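Local coordinates for maltose/maltodextrin-binding protein (Thermus thermophilus, PDB 2GH9) that probably serves as a periplasmic solute receptor for maltodextrins, holding a bound maltotriose in its ligand pocket, at residues Pro12-Leu17 against Val32-Val37; Ala56-Thr61 against Thr281-Phe286; Lys122-Pro127 against Gln139-Gly144. All blocks are in the same frame, centred on the assembly; numbering follows the deposited sequence.

In the fold
From the N terminus, strand 3-7 leads into helix 11-26 and on to strand 32-36; contact 1 closes this short crossover by laying the start of the helix against the strand. Contact 2 opens next and closes some 220 residues later, when helix 280-290 returns to strand 58-63. Contact 3 falls within that long excursion and closes a small loop in which the end of helix 131-141 folds back on the loop that follows strand 116-120. Contacts 1 and 2 reach the same sheet and touch each other, with Val-32 CG1 3.8 Å from Phe-286 CE2. Contact 3 belongs to the packing around the other large sheet, its centre about 44 Å from that of contact 2, consistent with the two lobes of a periplasmic binding protein.

Contact 1. Residues Pro12-Leu17 against Val32-Val37; sequences PELEWL and VEVVEV
Leu-14 and Leu-17 both carry CG anti to the backbone N (chi1 -180° and -179°), a torsion that sends the two side chains from one face of helix 11-26 to Val-34 of strand 32-36. They converge on a single methyl: Val-34 CG1 lies 3.9 Å from Leu-14 CD1 and 4.0 Å from Leu-17 CD2. The side chains of Leu-14 and Val-34 pass alongside one another, pointing opposite ways, whereas Leu-17 reaches the valine at a slant. The second branch of Leu-14 meets Glu-36. That side chain turns its CG away from its own carbonyl carbon (chi1 -67°), extends beyond it and crosses the leucine at about a right angle, with OE1 3.4 Å from Leu-14 CD2. With an alanine here in place of Leu-14, Val-34 CG1 would probably lose one of its two leucine partners and Glu-36 the methyls its chain lies across.

Helix and strand run nearly antiparallel, as expected for the middle and last elements of the beta-alpha-beta unit formed with strand 3-7. Val-34 also touches Lys-18 and Ala-21 of the same helix. No hydrogen bond joins the two segments, so their mutual attachment rests on dispersion between methyl groups, while the exposed Glu-36 adds contact through its carbon chain and the carboxyl group, whose OE1 comes nearest.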
loop_
_atom_site.group_PDB
_atom_site.type_symbol
_atom_site.label_atom_id
_atom_site.label_comp_id
_atom_site.label_asym_id
_atom_site.label_seq_id
_atom_site.Cartn_x
_atom_site.Cartn_y
_atom_site.Cartn_z
ATOM N N PRO A 12 -10.799 8.825 10.483
ATOM C CA PRO A 12 -10.977 10.056 9.704
ATOM C C PRO A 12 -11.194 9.849 8.197
ATOM O O PRO A 12 -11.991 10.588 7.581
ATOM C CB PRO A 12 -9.694 10.817 9.975
ATOM C CG PRO A 12 -9.307 10.387 11.348
ATOM C CD PRO A 12 -9.605 8.911 11.351
ATOM N N GLU A 13 -10.516 8.862 7.598
ATOM C CA GLU A 13 -10.706 8.611 6.161
ATOM C C GLU A 13 -12.110 8.170 5.849
ATOM O O GLU A 13 -12.705 8.642 4.867
ATOM C CB GLU A 13 -9.730 7.564 5.629
ATOM C CG GLU A 13 -8.296 8.038 5.508
ATOM C CD GLU A 13 -7.397 6.985 4.864
ATOM O OE1 GLU A 13 -7.805 5.815 4.805
ATOM O OE2 GLU A 13 -6.279 7.318 4.408
ATOM N N LEU A 14 -12.622 7.260 6.673
ATOM C CA LEU A 14 -13.990 6.779 6.572
ATOM C C LEU A 14 -14.986 7.918 6.785
ATOM O O LEU A 14 -16.001 7.990 6.092
ATOM C CB LEU A 14 -14.264 5.664 7.597
ATOM C CG LEU A 14 -15.668 5.051 7.599
ATOM C CD1 LEU A 14 -15.993 4.407 6.239
ATOM C CD2 LEU A 14 -15.825 4.048 8.763
ATOM N N GLU A 15 -14.699 8.787 7.754
ATOM C CA GLU A 15 -15.595 9.904 8.031
ATOM C C GLU A 15 -15.697 10.857 6.825
ATOM O O GLU A 15 -16.789 11.294 6.477
ATOM C CB GLU A 15 -15.217 10.631 9.327
ATOM C CG GLU A 15 -16.446 11.121 10.102
ATOM C CD GLU A 15 -17.337 9.986 10.652
ATOM O OE1 GLU A 15 -16.852 9.183 11.478
ATOM O OE2 GLU A 15 -18.529 9.889 10.273
ATOM N N TRP A 16 -14.574 11.135 6.172
ATOM C CA TRP A 16 -14.580 11.875 4.896
ATOM C C TRP A 16 -15.485 11.215 3.841
ATOM O O TRP A 16 -16.312 11.885 3.204
ATOM C CB TRP A 16 -13.142 12.006 4.360
ATOM C CG TRP A 16 -12.980 12.525 2.938
ATOM C CD1 TRP A 16 -12.778 13.813 2.559
ATOM C CD2 TRP A 16 -12.947 11.751 1.732
ATOM N NE1 TRP A 16 -12.612 13.896 1.209
ATOM C CE2 TRP A 16 -12.721 12.647 0.669
ATOM C CE3 TRP A 16 -13.078 10.391 1.449
ATOM C CZ2 TRP A 16 -12.646 12.229 -0.653
ATOM C CZ3 TRP A 16 -12.986 9.977 0.133
ATOM C CH2 TRP A 16 -12.775 10.896 -0.896
ATOM N N LEU A 17 -15.325 9.906 3.658
ATOM C CA LEU A 17 -16.113 9.181 2.670
ATOM C C LEU A 17 -17.626 9.236 2.979
ATOM O O LEU A 17 -18.448 9.393 2.057
ATOM C CB LEU A 17 -15.638 7.718 2.547
ATOM C CG LEU A 17 -16.391 6.875 1.510
ATOM C CD1 LEU A 17 -16.529 7.636 0.202
ATOM C CD2 LEU A 17 -15.761 5.494 1.288
ATOM N N VAL A 32 -26.412 7.084 -0.984
ATOM C CA VAL A 32 -25.151 6.337 -1.041
ATOM C C VAL A 32 -24.939 5.583 0.271
ATOM O O VAL A 32 -24.871 6.209 1.347
ATOM C CB VAL A 32 -23.951 7.256 -1.290
ATOM C CG1 VAL A 32 -22.642 6.425 -1.366
ATOM C CG2 VAL A 32 -24.148 8.058 -2.563
ATOM N N GLU A 33 -24.857 4.256 0.189
ATOM C CA GLU A 33 -24.563 3.439 1.361
ATOM C C GLU A 33 -23.063 3.064 1.392
ATOM O O GLU A 33 -22.556 2.413 0.495
ATOM C CB GLU A 33 -25.455 2.181 1.450
ATOM C CG GLU A 33 -25.569 1.644 2.922
ATOM C CD GLU A 33 -26.064 0.206 3.052
ATOM O OE1 GLU A 33 -26.972 -0.207 2.281
ATOM O OE2 GLU A 33 -25.554 -0.527 3.938
ATOM N N VAL A 34 -22.371 3.519 2.434
ATOM C CA VAL A 34 -20.962 3.183 2.631
ATOM C C VAL A 34 -20.886 1.892 3.467
ATOM O O VAL A 34 -21.389 1.833 4.582
ATOM C CB VAL A 34 -20.218 4.371 3.263
ATOM C CG1 VAL A 34 -18.720 4.040 3.498
ATOM C CG2 VAL A 34 -20.381 5.616 2.366
ATOM N N VAL A 35 -20.300 0.850 2.893
ATOM C CA VAL A 35 -20.194 -0.460 3.529
ATOM C C VAL A 35 -18.708 -0.745 3.770
ATOM O O VAL A 35 -17.898 -0.733 2.835
ATOM C CB VAL A 35 -20.896 -1.565 2.677
ATOM C CG1 VAL A 35 -20.689 -2.961 3.253
ATOM C CG2 VAL A 35 -22.407 -1.284 2.554
ATOM N N GLU A 36 -18.363 -0.955 5.039
ATOM C CA GLU A 36 -17.013 -1.350 5.435
ATOM C C GLU A 36 -16.764 -2.829 5.155
ATOM O O GLU A 36 -17.642 -3.680 5.349
ATOM C CB GLU A 36 -16.762 -1.042 6.905
ATOM C CG GLU A 36 -16.724 0.444 7.207
ATOM C CD GLU A 36 -17.041 0.753 8.671
ATOM O OE1 GLU A 36 -16.106 0.772 9.503
ATOM O OE2 GLU A 36 -18.229 1.002 8.975
ATOM N N VAL A 37 -15.562 -3.099 4.660
ATOM C CA VAL A 37 -15.099 -4.432 4.272
ATOM C C VAL A 37 -13.617 -4.436 4.616
ATOM O O VAL A 37 -12.911 -3.471 4.269
ATOM C CB VAL A 37 -15.192 -4.705 2.765
ATOM C CG1 VAL A 37 -14.877 -6.216 2.467
ATOM C CG2 VAL A 37 -16.533 -4.226 2.149
#

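Contact 2. Residues Ala56-Thr61 against Thr281-Phe286; sequences ADLVVT and TQAVNF
Apolar contacts between Leu-58 and the pair Ala-283 and Phe-286, one helical turn apart on helix 280-290, make up most of this buried interface. Leu-58 has CG lodged between its backbone N and carbonyl carbon (chi1 53°), and its two methyls divide the work. CD1, extended away from the backbone, comes within 3.8 Å of Phe-286 CD2, the leucine and phenylalanine side chains crossing at about a right angle. CD2 instead lies 4.0 Å from Ala-283 CB. The short alanine side chain lets the helix come close to the strand here, the CA atoms of Asp-57 and Ala-283 being 6.2 Å apart. A further carbon contact joins Asp-57 CB to Ala-283 CB at 4.1 Å.

Strand 58-63 is hydrogen-bonded through its backbone to strand 3-7, in parallel, and to strand 265-273, which runs antiparallel to it. This is the mixed sheet of the N-terminal lobe of a periplasmic binding protein, and helix 280-290, which follows strand 265-273 in the chain, packs against it. Leu-58 also touches Val-271 of that neighbouring strand, while the Phe-286 ring meets Phe-24 of helix 11-26 with the planes at about 55°.

Polar groups approach the interface without bonding across it. The carbonyl oxygen of Ala-283 lies 3.8 Å from Leu-58 CD1, and Asp-57 O is 4.1 Å from Ala-283 CB. The carboxylate of Asp-57 is engaged elsewhere: OD1 is hydrogen-bonded to Ser-277 OG and OD2 accepts from the backbone N of Thr-4. Two bonds thus fix the rotation of the carboxylate, leaving the CB of the residue to meet the helix.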
loop_
_atom_site.group_PDB
_atom_site.type_symbol
_atom_site.label_atom_id
_atom_site.label_comp_id
_atom_site.label_asym_id
_atom_site.label_seq_id
_atom_site.Cartn_x
_atom_site.Cartn_y
_atom_site.Cartn_z
ATOM N N ALA A 56 -20.826 -4.358 -4.638
ATOM C CA ALA A 56 -21.142 -2.931 -4.600
ATOM C C ALA A 56 -20.978 -2.252 -5.950
ATOM O O ALA A 56 -20.285 -2.753 -6.839
ATOM C CB ALA A 56 -20.251 -2.205 -3.564
ATOM N N ASP A 57 -21.605 -1.084 -6.078
ATOM C CA ASP A 57 -21.562 -0.301 -7.306
ATOM C C ASP A 57 -20.195 0.310 -7.540
ATOM O O ASP A 57 -19.830 0.563 -8.673
ATOM C CB ASP A 57 -22.636 0.795 -7.260
ATOM C CG ASP A 57 -24.037 0.212 -7.272
ATOM O OD1 ASP A 57 -24.414 -0.337 -8.316
ATOM O OD2 ASP A 57 -24.730 0.246 -6.244
ATOM N N LEU A 58 -19.458 0.575 -6.464
ATOM C CA LEU A 58 -18.085 1.044 -6.581
ATOM C C LEU A 58 -17.232 0.631 -5.380
ATOM O O LEU A 58 -17.746 0.208 -4.340
ATOM C CB LEU A 58 -18.001 2.568 -6.840
ATOM C CG LEU A 58 -18.663 3.654 -5.995
ATOM C CD1 LEU A 58 -18.114 5.029 -6.364
ATOM C CD2 LEU A 58 -20.162 3.622 -6.177
ATOM N N VAL A 59 -15.913 0.677 -5.570
ATOM C CA VAL A 59 -14.972 0.425 -4.470
ATOM C C VAL A 59 -14.138 1.672 -4.355
ATOM O O VAL A 59 -13.533 2.102 -5.338
ATOM C CB VAL A 59 -14.048 -0.792 -4.691
ATOM C CG1 VAL A 59 -13.243 -1.093 -3.394
ATOM C CG2 VAL A 59 -14.833 -2.019 -5.088
ATOM N N VAL A 60 -14.191 2.285 -3.177
ATOM C CA VAL A 60 -13.372 3.437 -2.804
ATOM C C VAL A 60 -12.496 3.021 -1.609
ATOM O O VAL A 60 -12.976 3.015 -0.467
ATOM C CB VAL A 60 -14.261 4.601 -2.387
ATOM C CG1 VAL A 60 -13.411 5.803 -1.999
ATOM C CG2 VAL A 60 -15.253 4.968 -3.519
ATOM N N THR A 61 -11.225 2.663 -1.798
ATOM C CA THR A 61 -10.503 2.546 -3.058
ATOM C C THR A 61 -9.872 1.151 -3.140
ATOM O O THR A 61 -9.822 0.411 -2.146
ATOM C CB THR A 61 -9.361 3.581 -3.124
ATOM O OG1 THR A 61 -8.666 3.614 -1.857
ATOM C CG2 THR A 61 -9.925 4.993 -3.472
ATOM N N THR A 281 -24.454 5.265 -14.155
ATOM C CA THR A 281 -24.459 6.716 -14.287
ATOM C C THR A 281 -24.181 7.404 -12.949
ATOM O O THR A 281 -23.300 8.251 -12.865
ATOM C CB THR A 281 -25.816 7.258 -14.812
ATOM O OG1 THR A 281 -26.029 6.805 -16.151
ATOM C CG2 THR A 281 -25.817 8.783 -14.797
ATOM N N GLN A 282 -24.964 7.058 -11.933
ATOM C CA GLN A 282 -24.835 7.688 -10.607
ATOM C C GLN A 282 -23.556 7.275 -9.893
ATOM O O GLN A 282 -22.897 8.115 -9.293
ATOM C CB GLN A 282 -26.043 7.386 -9.711
ATOM C CG GLN A 282 -27.093 8.500 -9.717
ATOM C CD GLN A 282 -27.623 8.769 -11.100
ATOM O OE1 GLN A 282 -28.087 7.849 -11.777
ATOM N NE2 GLN A 282 -27.551 10.029 -11.540
ATOM N N ALA A 283 -23.227 5.988 -9.968
ATOM C CA ALA A 283 -21.944 5.450 -9.470
ATOM C C ALA A 283 -20.747 6.204 -10.060
ATOM O O ALA A 283 -19.848 6.617 -9.338
ATOM C CB ALA A 283 -21.839 3.958 -9.802
ATOM N N VAL A 284 -20.737 6.394 -11.378
ATOM C CA VAL A 284 -19.677 7.166 -12.027
ATOM C C VAL A 284 -19.659 8.632 -11.577
ATOM O O VAL A 284 -18.595 9.176 -11.262
ATOM C CB VAL A 284 -19.751 7.074 -13.578
ATOM C CG1 VAL A 284 -18.750 8.014 -14.228
ATOM C CG2 VAL A 284 -19.515 5.648 -14.044
ATOM N N ASN A 285 -20.829 9.274 -11.530
ATOM C CA ASN A 285 -20.896 10.666 -11.099
ATOM C C ASN A 285 -20.376 10.792 -9.678
ATOM O O ASN A 285 -19.626 11.700 -9.385
ATOM C CB ASN A 285 -22.324 11.220 -11.180
ATOM C CG ASN A 285 -22.726 11.630 -12.589
ATOM O OD1 ASN A 285 -21.883 11.958 -13.423
ATOM N ND2 ASN A 285 -24.025 11.615 -12.855
ATOM N N PHE A 286 -20.752 9.865 -8.805
ATOM C CA PHE A 286 -20.319 9.941 -7.410
ATOM C C PHE A 286 -18.805 9.749 -7.305
ATOM O O PHE A 286 -18.136 10.486 -6.584
ATOM C CB PHE A 286 -21.038 8.915 -6.548
ATOM C CG PHE A 286 -20.544 8.881 -5.130
ATOM C CD1 PHE A 286 -20.562 10.038 -4.354
ATOM C CD2 PHE A 286 -20.077 7.704 -4.569
ATOM C CE1 PHE A 286 -20.106 10.024 -3.027
ATOM C CE2 PHE A 286 -19.619 7.683 -3.234
ATOM C CZ PHE A 286 -19.631 8.848 -2.475
#

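Contact 3. Residues Lys122-Pro127 against Gln139-Gly144; sequences KYVKEP and QKLTTG
Tyr-123 of the irregular loop after strand 116-120 faces Leu-141 of helix 131-141, their CA atoms 7.9 Å apart, the nearest backbone pairing between the two segments. Leu-141 supplies the bridge. Its CD1 stands anti to CA (chi2 167°), at the far end of the side chain, and reaches across to the loop, where it meets two consecutive residues. On one it touches Tyr-123 CB at 4.2 Å; on the other it meets Val-124 CG2, also at 4.2 Å. The tyrosine therefore presents its beta carbon, and not its ring, as the nearest point to the leucine, and the valine presents the methyl that lies anti to its own carbonyl carbon. Both distances are those of ordinary van der Waals contact, and no hydrogen bond spans the segments.

Strand 116-120 lies in the four-stranded mixed sheet of the second lobe, between strands 227-232 and 247-250, and the loop followed by helix 131-141 leads on to the edge strand 149-150. Tyr-123 and Leu-141 both touch Ala-228 of strand 227-232, while Val-124 packs on Tyr-119, so the leucine contact joins loop, helix and sheet.

The polar ends point elsewhere. Tyr-123 OH is hydrogen-bonded to Gly-225 O, which also accepts a bond from Lys-122 NZ; the first of these bonds anchors the far end of the tyrosine side chain. One face of that ring carries Lys-122 CG, 4.2 Å above the plane and displaced toward the rim. Within the loop, Lys-125 NZ curls back to Lys-122 O in a weak hydrogen bond of 3.3 Å. Beyond the leucine, Thr-142 OG1 is hydrogen-bonded to Ala-138 O and Gly-148 N.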
loop_
_atom_site.group_PDB
_atom_site.type_symbol
_atom_site.label_atom_id
_atom_site.label_comp_id
_atom_site.label_asym_id
_atom_site.label_seq_id
_atom_site.Cartn_x
_atom_site.Cartn_y
_atom_site.Cartn_z
ATOM N N LYS A 122 8.134 12.169 20.472
ATOM C CA LYS A 122 8.302 12.048 21.910
ATOM C C LYS A 122 9.508 11.153 22.278
ATOM O O LYS A 122 10.166 11.361 23.297
ATOM C CB LYS A 122 6.996 11.496 22.472
ATOM C CG LYS A 122 7.042 10.732 23.770
ATOM C CD LYS A 122 5.633 10.339 24.125
ATOM C CE LYS A 122 5.548 8.982 24.732
ATOM N NZ LYS A 122 4.259 8.329 24.350
ATOM N N TYR A 123 9.781 10.151 21.439
ATOM C CA TYR A 123 10.930 9.275 21.602
ATOM C C TYR A 123 12.105 9.652 20.694
ATOM O O TYR A 123 13.267 9.442 21.052
ATOM C CB TYR A 123 10.531 7.856 21.275
ATOM C CG TYR A 123 9.466 7.274 22.167
ATOM C CD1 TYR A 123 9.791 6.758 23.420
ATOM C CD2 TYR A 123 8.141 7.196 21.748
ATOM C CE1 TYR A 123 8.837 6.191 24.239
ATOM C CE2 TYR A 123 7.163 6.623 22.567
ATOM C CZ TYR A 123 7.523 6.121 23.823
ATOM O OH TYR A 123 6.596 5.535 24.657
ATOM N N VAL A 124 11.795 10.173 19.506
ATOM C CA VAL A 124 12.792 10.393 18.473
ATOM C C VAL A 124 12.646 11.785 17.898
ATOM O O VAL A 124 11.769 12.023 17.057
ATOM C CB VAL A 124 12.665 9.336 17.312
ATOM C CG1 VAL A 124 13.757 9.546 16.298
ATOM C CG2 VAL A 124 12.706 7.916 17.865
ATOM N N LYS A 125 13.520 12.701 18.324
ATOM C CA LYS A 125 13.447 14.083 17.861
ATOM C C LYS A 125 13.855 14.236 16.394
ATOM O O LYS A 125 13.209 14.964 15.643
ATOM C CB LYS A 125 14.283 15.017 18.757
ATOM C CG LYS A 125 13.795 15.127 20.215
ATOM C CD LYS A 125 12.305 15.514 20.323
ATOM C CE LYS A 125 11.743 15.330 21.744
ATOM N NZ LYS A 125 11.892 13.936 22.306
ATOM N N GLU A 126 14.919 13.547 15.993
ATOM C CA GLU A 126 15.387 13.583 14.601
ATOM C C GLU A 126 15.598 12.173 14.054
ATOM O O GLU A 126 16.004 11.286 14.792
ATOM C CB GLU A 126 16.682 14.384 14.498
ATOM C CG GLU A 126 16.555 15.783 15.047
ATOM C CD GLU A 126 16.995 16.852 14.088
ATOM O OE1 GLU A 126 17.881 16.586 13.234
ATOM O OE2 GLU A 126 16.454 17.980 14.205
ATOM N N PRO A 127 15.346 11.970 12.746
ATOM C CA PRO A 127 15.390 10.602 12.224
ATOM C C PRO A 127 16.818 10.029 12.301
ATOM O O PRO A 127 17.789 10.765 12.141
ATOM C CB PRO A 127 14.930 10.761 10.765
ATOM C CG PRO A 127 15.242 12.180 10.410
ATOM C CD PRO A 127 15.052 12.959 11.692
ATOM N N GLN A 139 17.039 -0.519 19.939
ATOM C CA GLN A 139 17.348 -1.446 21.032
ATOM C C GLN A 139 17.273 -0.734 22.387
ATOM O O GLN A 139 16.749 -1.303 23.357
ATOM C CB GLN A 139 18.724 -2.097 20.833
ATOM C CG GLN A 139 18.715 -3.235 19.777
ATOM C CD GLN A 139 20.103 -3.690 19.383
ATOM O OE1 GLN A 139 21.075 -2.955 19.538
ATOM N NE2 GLN A 139 20.198 -4.886 18.839
ATOM N N LYS A 140 17.789 0.495 22.427
ATOM C CA LYS A 140 17.764 1.337 23.626
ATOM C C LYS A 140 16.350 1.606 24.127
ATOM O O LYS A 140 16.088 1.555 25.338
ATOM C CB LYS A 140 18.445 2.683 23.355
ATOM C CG LYS A 140 18.440 3.627 24.569
ATOM C CD LYS A 140 19.027 4.984 24.253
ATOM C CE LYS A 140 18.724 5.999 25.372
ATOM N NZ LYS A 140 17.246 6.402 25.471
ATOM N N LEU A 141 15.454 1.925 23.197
ATOM C CA LEU A 141 14.108 2.348 23.547
ATOM C C LEU A 141 13.201 1.167 23.800
ATOM O O LEU A 141 12.065 1.360 24.228
ATOM C CB LEU A 141 13.521 3.258 22.458
ATOM C CG LEU A 141 14.283 4.558 22.218
ATOM C CD1 LEU A 141 13.822 5.237 20.936
ATOM C CD2 LEU A 141 14.153 5.499 23.421
ATOM N N THR A 142 13.692 -0.046 23.543
ATOM C CA THR A 142 12.958 -1.268 23.846
ATOM C C THR A 142 13.284 -1.715 25.273
ATOM O O THR A 142 14.452 -1.860 25.629
ATOM C CB THR A 142 13.315 -2.394 22.846
ATOM O OG1 THR A 142 13.204 -1.895 21.504
ATOM C CG2 THR A 142 12.401 -3.601 23.039
ATOM N N THR A 143 12.243 -1.925 26.074
ATOM C CA THR A 143 12.366 -2.177 27.518
ATOM C C THR A 143 11.265 -3.174 27.976
ATOM O O THR A 143 10.937 -4.116 27.246
ATOM C CB THR A 143 12.269 -0.833 28.322
ATOM O OG1 THR A 143 10.972 -0.248 28.122
ATOM C CG2 THR A 143 13.368 0.158 27.916
ATOM N N GLY A 144 10.704 -2.977 29.172
ATOM C CA GLY A 144 9.558 -3.763 29.630
ATOM C C GLY A 144 8.308 -3.553 28.783
ATOM O O GLY A 144 7.893 -4.459 28.043
#